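Local atomic coordinates of protease Do-like 8, chloroplastic (PDB entry 4IC6), a protein that probably cleaves proteins in the chloroplast thylakoid as a serine endopeptidase of the Deg (HtrA) family. Residues T80-I85 and A124-V129; C156-N161 and P201-G206. The protein carries 1 engineered substitution. All coordinates share one frame; numbering follows the deposited sequence.

Both interactions belong to the trypsin-like protease domain, where two six-stranded antiparallel barrels pack together; the centres of the two interactions lie about 14 Å apart. Interaction 1 comes first, and both of its segments precede those of interaction 2 in the chain. It joins the end of strand 77-80 and the turn after it to the start of the neighbouring strand 127-131 in the first barrel. Interaction 2 sets strand 155-160 of the second barrel against the loop leading into strand 207-210. The two meet where Asn81 OD1 packs 3.0 Å from Gly205 N. The predicted charge relay is thus split, with His83 and Asp126 in interaction 1 and position 204, an engineered alanine replacing serine, in interaction 2.

Interaction 1 of 2, residues T80-I85 and A124-V129; sequences TNYHVI and AKDLAV
Asp126 holds the turn after Thr80 with both its backbone carbonyl and its carboxylate. Its carbonyl O takes a nearly straight bond (176° at the hydrogen) from Asn81 ND2 at 3.0 Å, in the plane of the Asn81 amide, and a weak one from Tyr82 N. The other ND2 bond of Asn81 goes to Thr220 OG1. In the carboxylate, OD1 uses its syn lone pair for His83 N at 2.8 Å, while OD2 is bonded to Ser183 OG, so each oxygen has a partner. Just beyond, Thr80 and Ala128 form an antiparallel hydrogen-bonded pair, Thr80 N to Ala128 O at 3.0 Å and Ala128 N to Thr80 O at 2.8 Å. Ile85 CD1 packs on Ala128 CB. Replacing Asp126 by an alanine would probably leave His83 N and the Ser183 hydroxyl without their acceptor. With CG anti to the backbone N (chi1 -173°), the His83 imidazole swings clear of the carboxylate, and ND1 stays 5.8 Å from Asp126 OD2. Asp126 therefore grips the backbone of His83 but not its ring, and the direct hydrogen bond expected between these predicted charge-relay residues is absent in this structure, which carries alanine at position 204.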
ATOM      1  N   THR A  80      29.672 -13.629   8.336  1.00 31.95           N
ATOM      2  CA  THR A  80      28.444 -12.829   8.249  1.00 36.97           C
ATOM      3  C   THR A  80      27.595 -13.289   7.065  1.00 37.57           C
ATOM      4  O   THR A  80      27.980 -14.216   6.348  1.00 37.95           O
ATOM      5  CB  THR A  80      28.779 -11.325   8.089  1.00 35.03           C
ATOM      6  OG1 THR A  80      27.606 -10.525   8.299  1.00 35.22           O
ATOM      7  CG2 THR A  80      29.345 -11.053   6.695  1.00 34.31           C
ATOM      8  N   ASN A  81      26.451 -12.646   6.851  1.00 37.26           N
ATOM      9  CA  ASN A  81      25.696 -12.875   5.621  1.00 34.72           C
ATOM     10  C   ASN A  81      26.375 -12.210   4.423  1.00 34.47           C
ATOM     11  O   ASN A  81      26.975 -11.131   4.536  1.00 36.32           O
ATOM     12  CB  ASN A  81      24.272 -12.322   5.709  1.00 29.91           C
ATOM     13  CG  ASN A  81      23.376 -13.134   6.615  1.00 30.50           C
ATOM     14  OD1 ASN A  81      22.726 -12.584   7.506  1.00 28.37           O
ATOM     15  ND2 ASN A  81      23.323 -14.441   6.392  1.00 30.87           N
ATOM     16  N   TYR A  82      26.255 -12.865   3.274  1.00 31.65           N
ATOM     17  CA  TYR A  82      26.616 -12.288   1.994  1.00 36.00           C
ATOM     18  C   TYR A  82      25.872 -10.955   1.894  1.00 38.33           C
ATOM     19  O   TYR A  82      26.439  -9.940   1.511  1.00 36.79           O
ATOM     20  CB  TYR A  82      26.196 -13.254   0.876  1.00 35.13           C
ATOM     21  CG  TYR A  82      26.547 -12.836  -0.546  1.00 34.72           C
ATOM     22  CD1 TYR A  82      27.509 -13.526  -1.275  1.00 33.33           C
ATOM     23  CD2 TYR A  82      25.877 -11.795  -1.176  1.00 35.10           C
ATOM     24  CE1 TYR A  82      27.821 -13.164  -2.584  1.00 38.02           C
ATOM     25  CE2 TYR A  82      26.182 -11.429  -2.479  1.00 37.90           C
ATOM     26  CZ  TYR A  82      27.158 -12.119  -3.174  1.00 39.72           C
ATOM     27  OH  TYR A  82      27.469 -11.756  -4.466  1.00 47.44           O
ATOM     28  N   HIS A  83      24.603 -10.958   2.290  1.00 37.36           N
ATOM     29  CA  HIS A  83      23.770  -9.765   2.183  1.00 36.79           C
ATOM     30  C   HIS A  83      24.222  -8.549   3.000  1.00 36.93           C
ATOM     31  O   HIS A  83      23.964  -7.429   2.584  1.00 39.72           O
ATOM     32  CB  HIS A  83      22.295 -10.080   2.518  1.00 37.01           C
ATOM     33  CG  HIS A  83      21.368  -8.929   2.251  1.00 37.57           C
ATOM     34  ND1 HIS A  83      20.798  -8.178   3.260  1.00 40.20           N
ATOM     35  CD2 HIS A  83      20.944  -8.382   1.091  1.00 33.62           C
ATOM     36  CE1 HIS A  83      20.052  -7.224   2.726  1.00 37.83           C
ATOM     37  NE2 HIS A  83      20.118  -7.332   1.412  1.00 35.07           N
ATOM     38  N   VAL A  84      24.876  -8.734   4.150  1.00 38.12           N
ATOM     39  CA  VAL A  84      25.255  -7.548   4.916  1.00 38.71           C
ATOM     40  C   VAL A  84      26.337  -6.729   4.193  1.00 43.23           C
ATOM     41  O   VAL A  84      26.420  -5.511   4.352  1.00 41.13           O
ATOM     42  CB  VAL A  84      25.658  -7.821   6.392  1.00 50.64           C
ATOM     43  CG1 VAL A  84      24.651  -8.737   7.089  1.00 39.17           C
ATOM     44  CG2 VAL A  84      27.074  -8.338   6.499  1.00 56.38           C
ATOM     45  N   ILE A  85      27.154  -7.398   3.384  1.00 41.48           N
ATOM     46  CA  ILE A  85      28.075  -6.676   2.511  1.00 42.49           C
ATOM     47  C   ILE A  85      27.704  -6.834   1.048  1.00 42.47           C
ATOM     48  O   ILE A  85      28.580  -6.875   0.190  1.00 40.79           O
ATOM     49  CB  ILE A  85      29.543  -7.103   2.730  1.00 43.62           C
ATOM     50  CG1 ILE A  85      29.696  -8.627   2.638  1.00 44.08           C
ATOM     51  CG2 ILE A  85      30.035  -6.605   4.064  1.00 41.04           C
ATOM     52  CD1 ILE A  85      31.101  -9.062   2.216  1.00 46.97           C
ATOM     53  N   ALA A 124      24.778 -18.482  -2.706  1.00 41.65           N
ATOM     54  CA  ALA A 124      23.809 -19.567  -2.543  1.00 41.11           C
ATOM     55  C   ALA A 124      23.450 -19.832  -1.080  1.00 36.74           C
ATOM     56  O   ALA A 124      22.297 -20.099  -0.767  1.00 37.89           O
ATOM     57  CB  ALA A 124      24.322 -20.838  -3.214  1.00 45.14           C
ATOM     58  N   LYS A 125      24.428 -19.769  -0.180  1.00 34.78           N
ATOM     59  CA  LYS A 125      24.153 -19.951   1.248  1.00 34.47           C
ATOM     60  C   LYS A 125      24.123 -18.638   2.041  1.00 34.06           C
ATOM     61  O   LYS A 125      24.045 -18.661   3.269  1.00 34.72           O
ATOM     62  CB  LYS A 125      25.147 -20.938   1.879  1.00 32.63           C
ATOM     63  CG  LYS A 125      25.108 -22.346   1.277  1.00 35.05           C
ATOM     64  CD  LYS A 125      23.711 -22.974   1.479  1.00 35.00           C
ATOM     65  CE  LYS A 125      23.710 -24.477   1.204  1.00 37.98           C
ATOM     66  NZ  LYS A 125      22.393 -25.108   1.572  1.00 39.81           N
ATOM     67  N   ASP A 126      24.162 -17.509   1.331  1.00 32.79           N
ATOM     68  CA  ASP A 126      24.156 -16.180   1.955  1.00 33.20           C
ATOM     69  C   ASP A 126      25.183 -16.083   3.075  1.00 31.40           C
ATOM     70  O   ASP A 126      24.849 -15.730   4.209  1.00 33.03           O
ATOM     71  CB  ASP A 126      22.766 -15.826   2.521  1.00 35.41           C
ATOM     72  CG  ASP A 126      22.616 -14.336   2.807  1.00 38.64           C
ATOM     73  OD1 ASP A 126      23.620 -13.591   2.666  1.00 38.01           O
ATOM     74  OD2 ASP A 126      21.501 -13.914   3.183  1.00 36.24           O
ATOM     75  N   LEU A 127      26.436 -16.403   2.758  1.00 35.72           N
ATOM     76  CA  LEU A 127      27.511 -16.291   3.731  1.00 32.99           C
ATOM     77  C   LEU A 127      28.710 -15.590   3.137  1.00 36.91           C
ATOM     78  O   LEU A 127      29.014 -15.752   1.953  1.00 34.94           O
ATOM     79  CB  LEU A 127      27.931 -17.670   4.243  1.00 32.23           C
ATOM     80  CG  LEU A 127      26.841 -18.375   5.046  1.00 34.27           C
ATOM     81  CD1 LEU A 127      27.184 -19.853   5.214  1.00 32.43           C
ATOM     82  CD2 LEU A 127      26.672 -17.675   6.395  1.00 33.56           C
ATOM     83  N   ALA A 128      29.381 -14.802   3.970  1.00 40.04           N
ATOM     84  CA  ALA A 128      30.600 -14.100   3.561  1.00 40.39           C
ATOM     85  C   ALA A 128      31.592 -14.196   4.697  1.00 39.36           C
ATOM     86  O   ALA A 128      31.203 -14.285   5.862  1.00 35.82           O
ATOM     87  CB  ALA A 128      30.305 -12.643   3.244  1.00 34.33           C
ATOM     88  N   VAL A 129      32.877 -14.186   4.356  1.00 40.06           N
ATOM     89  CA  VAL A 129      33.914 -14.234   5.363  1.00 38.58           C
ATOM     90  C   VAL A 129      34.860 -13.049   5.174  1.00 40.11           C
ATOM     91  O   VAL A 129      35.351 -12.817   4.074  1.00 42.09           O
ATOM     92  CB  VAL A 129      34.694 -15.565   5.281  1.00 39.56           C
ATOM     93  CG1 VAL A 129      35.799 -15.614   6.347  1.00 38.73           C
ATOM     94  CG2 VAL A 129      33.741 -16.737   5.458  1.00 36.24           C
TER

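Interaction 2 of 2, residues C156-N161 and P201-G206. Engineered in segment 201-206: Ala204 (natural residue Ser).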
ATOM      1  N   CYS A 156      16.127 -20.373  21.930  1.00 27.76           N
ATOM      2  CA  CYS A 156      17.221 -19.775  21.153  1.00 29.59           C
ATOM      3  C   CYS A 156      17.332 -18.267  21.377  1.00 32.76           C
ATOM      4  O   CYS A 156      16.333 -17.593  21.661  1.00 31.49           O
ATOM      5  CB  CYS A 156      17.091 -20.093  19.662  1.00 29.45           C
ATOM      6  SG  CYS A 156      15.505 -19.743  18.879  1.00 34.79           S
ATOM      7  N   LEU A 157      18.552 -17.746  21.253  1.00 32.48           N
ATOM      8  CA  LEU A 157      18.784 -16.312  21.397  1.00 32.21           C
ATOM      9  C   LEU A 157      19.443 -15.766  20.143  1.00 29.63           C
ATOM     10  O   LEU A 157      20.440 -16.306  19.670  1.00 31.53           O
ATOM     11  CB  LEU A 157      19.659 -15.966  22.616  1.00 33.44           C
ATOM     12  CG  LEU A 157      20.029 -16.915  23.757  1.00 38.02           C
ATOM     13  CD1 LEU A 157      20.817 -16.121  24.812  1.00 38.23           C
ATOM     14  CD2 LEU A 157      18.837 -17.612  24.399  1.00 35.09           C
ATOM     15  N   ALA A 158      18.880 -14.693  19.609  1.00 27.51           N
ATOM     16  CA  ALA A 158      19.431 -14.047  18.429  1.00 23.90           C
ATOM     17  C   ALA A 158      20.102 -12.747  18.881  1.00 29.49           C
ATOM     18  O   ALA A 158      19.439 -11.869  19.453  1.00 31.92           O
ATOM     19  CB  ALA A 158      18.308 -13.761  17.420  1.00 25.56           C
ATOM     20  N   ILE A 159      21.410 -12.643  18.658  1.00 29.29           N
ATOM     21  CA  ILE A 159      22.185 -11.496  19.120  1.00 28.05           C
ATOM     22  C   ILE A 159      22.632 -10.691  17.900  1.00 30.55           C
ATOM     23  O   ILE A 159      22.976 -11.256  16.862  1.00 31.20           O
ATOM     24  CB  ILE A 159      23.400 -11.947  19.980  1.00 30.68           C
ATOM     25  CG1 ILE A 159      22.919 -12.796  21.162  1.00 32.89           C
ATOM     26  CG2 ILE A 159      24.228 -10.758  20.457  1.00 28.45           C
ATOM     27  CD1 ILE A 159      23.993 -13.162  22.173  1.00 37.15           C
ATOM     28  N   GLY A 160      22.596  -9.367  18.022  1.00 30.67           N
ATOM     29  CA  GLY A 160      23.105  -8.486  16.988  1.00 26.03           C
ATOM     30  C   GLY A 160      24.009  -7.403  17.542  1.00 31.00           C
ATOM     31  O   GLY A 160      23.997  -7.100  18.732  1.00 33.09           O
ATOM     32  N   ASN A 161      24.816  -6.824  16.666  1.00 32.84           N
ATOM     33  CA  ASN A 161      25.594  -5.637  16.992  1.00 33.56           C
ATOM     34  C   ASN A 161      25.460  -4.785  15.744  1.00 34.85           C
ATOM     35  O   ASN A 161      26.363  -4.745  14.910  1.00 37.80           O
ATOM     36  CB  ASN A 161      27.042  -6.030  17.271  1.00 36.34           C
ATOM     37  CG  ASN A 161      27.955  -4.836  17.510  1.00 40.47           C
ATOM     38  OD1 ASN A 161      27.526  -3.671  17.495  1.00 38.31           O
ATOM     39  ND2 ASN A 161      29.234  -5.125  17.740  1.00 44.77           N
ATOM     40  N   PRO A 201      16.787  -6.349  10.997  1.00 31.91           N
ATOM     41  CA  PRO A 201      18.045  -5.665  10.646  1.00 35.43           C
ATOM     42  C   PRO A 201      18.962  -5.481  11.849  1.00 34.14           C
ATOM     43  O   PRO A 201      20.174  -5.378  11.684  1.00 33.17           O
ATOM     44  CB  PRO A 201      17.568  -4.315  10.112  1.00 35.42           C
ATOM     45  CG  PRO A 201      16.202  -4.634   9.526  1.00 36.67           C
ATOM     46  CD  PRO A 201      15.605  -5.604  10.521  1.00 32.18           C
ATOM     47  N   GLY A 202      18.389  -5.506  13.047  1.00 32.68           N
ATOM     48  CA  GLY A 202      19.149  -5.318  14.266  1.00 32.31           C
ATOM     49  C   GLY A 202      19.923  -6.549  14.699  1.00 34.49           C
ATOM     50  O   GLY A 202      20.715  -6.472  15.640  1.00 34.58           O
ATOM     51  N   ASN A 203      19.700  -7.684  14.041  1.00 29.42           N
ATOM     52  CA  ASN A 203      20.492  -8.882  14.340  1.00 26.97           C
ATOM     53  C   ASN A 203      20.897  -9.744  13.127  1.00 27.85           C
ATOM     54  O   ASN A 203      21.530 -10.795  13.280  1.00 32.15           O
ATOM     55  CB  ASN A 203      19.835  -9.724  15.435  1.00 25.76           C
ATOM     56  CG  ASN A 203      18.481 -10.291  15.020  1.00 26.27           C
ATOM     57  OD1 ASN A 203      18.210 -10.491  13.838  1.00 30.13           O
ATOM     58  ND2 ASN A 203      17.619 -10.538  16.004  1.00 27.07           N
ATOM     59  N   ALA A 204      20.559  -9.284  11.929  1.00 30.54           N
ATOM     60  CA  ALA A 204      20.934  -9.982  10.700  1.00 30.78           C
ATOM     61  C   ALA A 204      22.457 -10.115  10.612  1.00 32.28           C
ATOM     62  O   ALA A 204      23.181  -9.151  10.884  1.00 30.06           O
ATOM     63  CB  ALA A 204      20.381  -9.250   9.472  1.00 31.73           C
ATOM     64  N   GLY A 205      22.932 -11.310  10.247  1.00 32.24           N
ATOM     65  CA  GLY A 205      24.361 -11.619  10.199  1.00 31.43           C
ATOM     66  C   GLY A 205      24.939 -12.080  11.532  1.00 33.02           C
ATOM     67  O   GLY A 205      26.070 -12.604  11.594  1.00 33.87           O
ATOM     68  N   GLY A 206      24.180 -11.856  12.605  1.00 30.40           N
ATOM     69  CA  GLY A 206      24.581 -12.240  13.943  1.00 28.21           C
ATOM     70  C   GLY A 206      24.238 -13.693  14.235  1.00 32.08           C
ATOM     71  O   GLY A 206      23.643 -14.382  13.402  1.00 33.50           O
TER
HETATM   72  O   HOH W   1      18.829  -9.325  18.538  1.00 31.36           O
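Asn203 lies against the end of strand 155-160, its CA only 3.7 Å from Gly160 CA. Starting from the backbone, its CB sits 3.8 Å from Ile159 O, over the peptide that joins Ile159 to Gly160. With chi1 at 64°, CG stands between the backbone N and the carbonyl carbon, which brings the ND2 end of the amide beside Ala158. The other end, OD1, accepts a hydrogen bond from Asn200 N. ND2 itself touches Ala158 CB at 3.6 Å, donates to Ala198 O, and reaches a water at 3.1 Å from ND2 that in turn donates to Ala158 O. Both ends of the buried amide are thus engaged, which fixes its rotation, and this water supplies the polar link between the two segments.

The backbones also come close through glycines. Gly160 CA makes a CH...O contact with Gly202 O at 3.4 Å, and a CB on Gly160 would run into that oxygen. Gly206 CA similarly approaches Ile159 O at 3.5 Å, where a side chain would again collide. Between these points, residues Asn203 to Gly206 form a type II beta turn closed by Gly206 N on Asn203 O at 2.9 Å, with Gly205 at positive phi in its third position.

The engineered Ala204 points away from the strand. This Gly-Asn-Ser-Gly-Gly loop, with alanine in place of serine here, is the nucleophile loop of the trypsin-like fold, whose backbone in chymotrypsin relatives supplies the oxyanion hole.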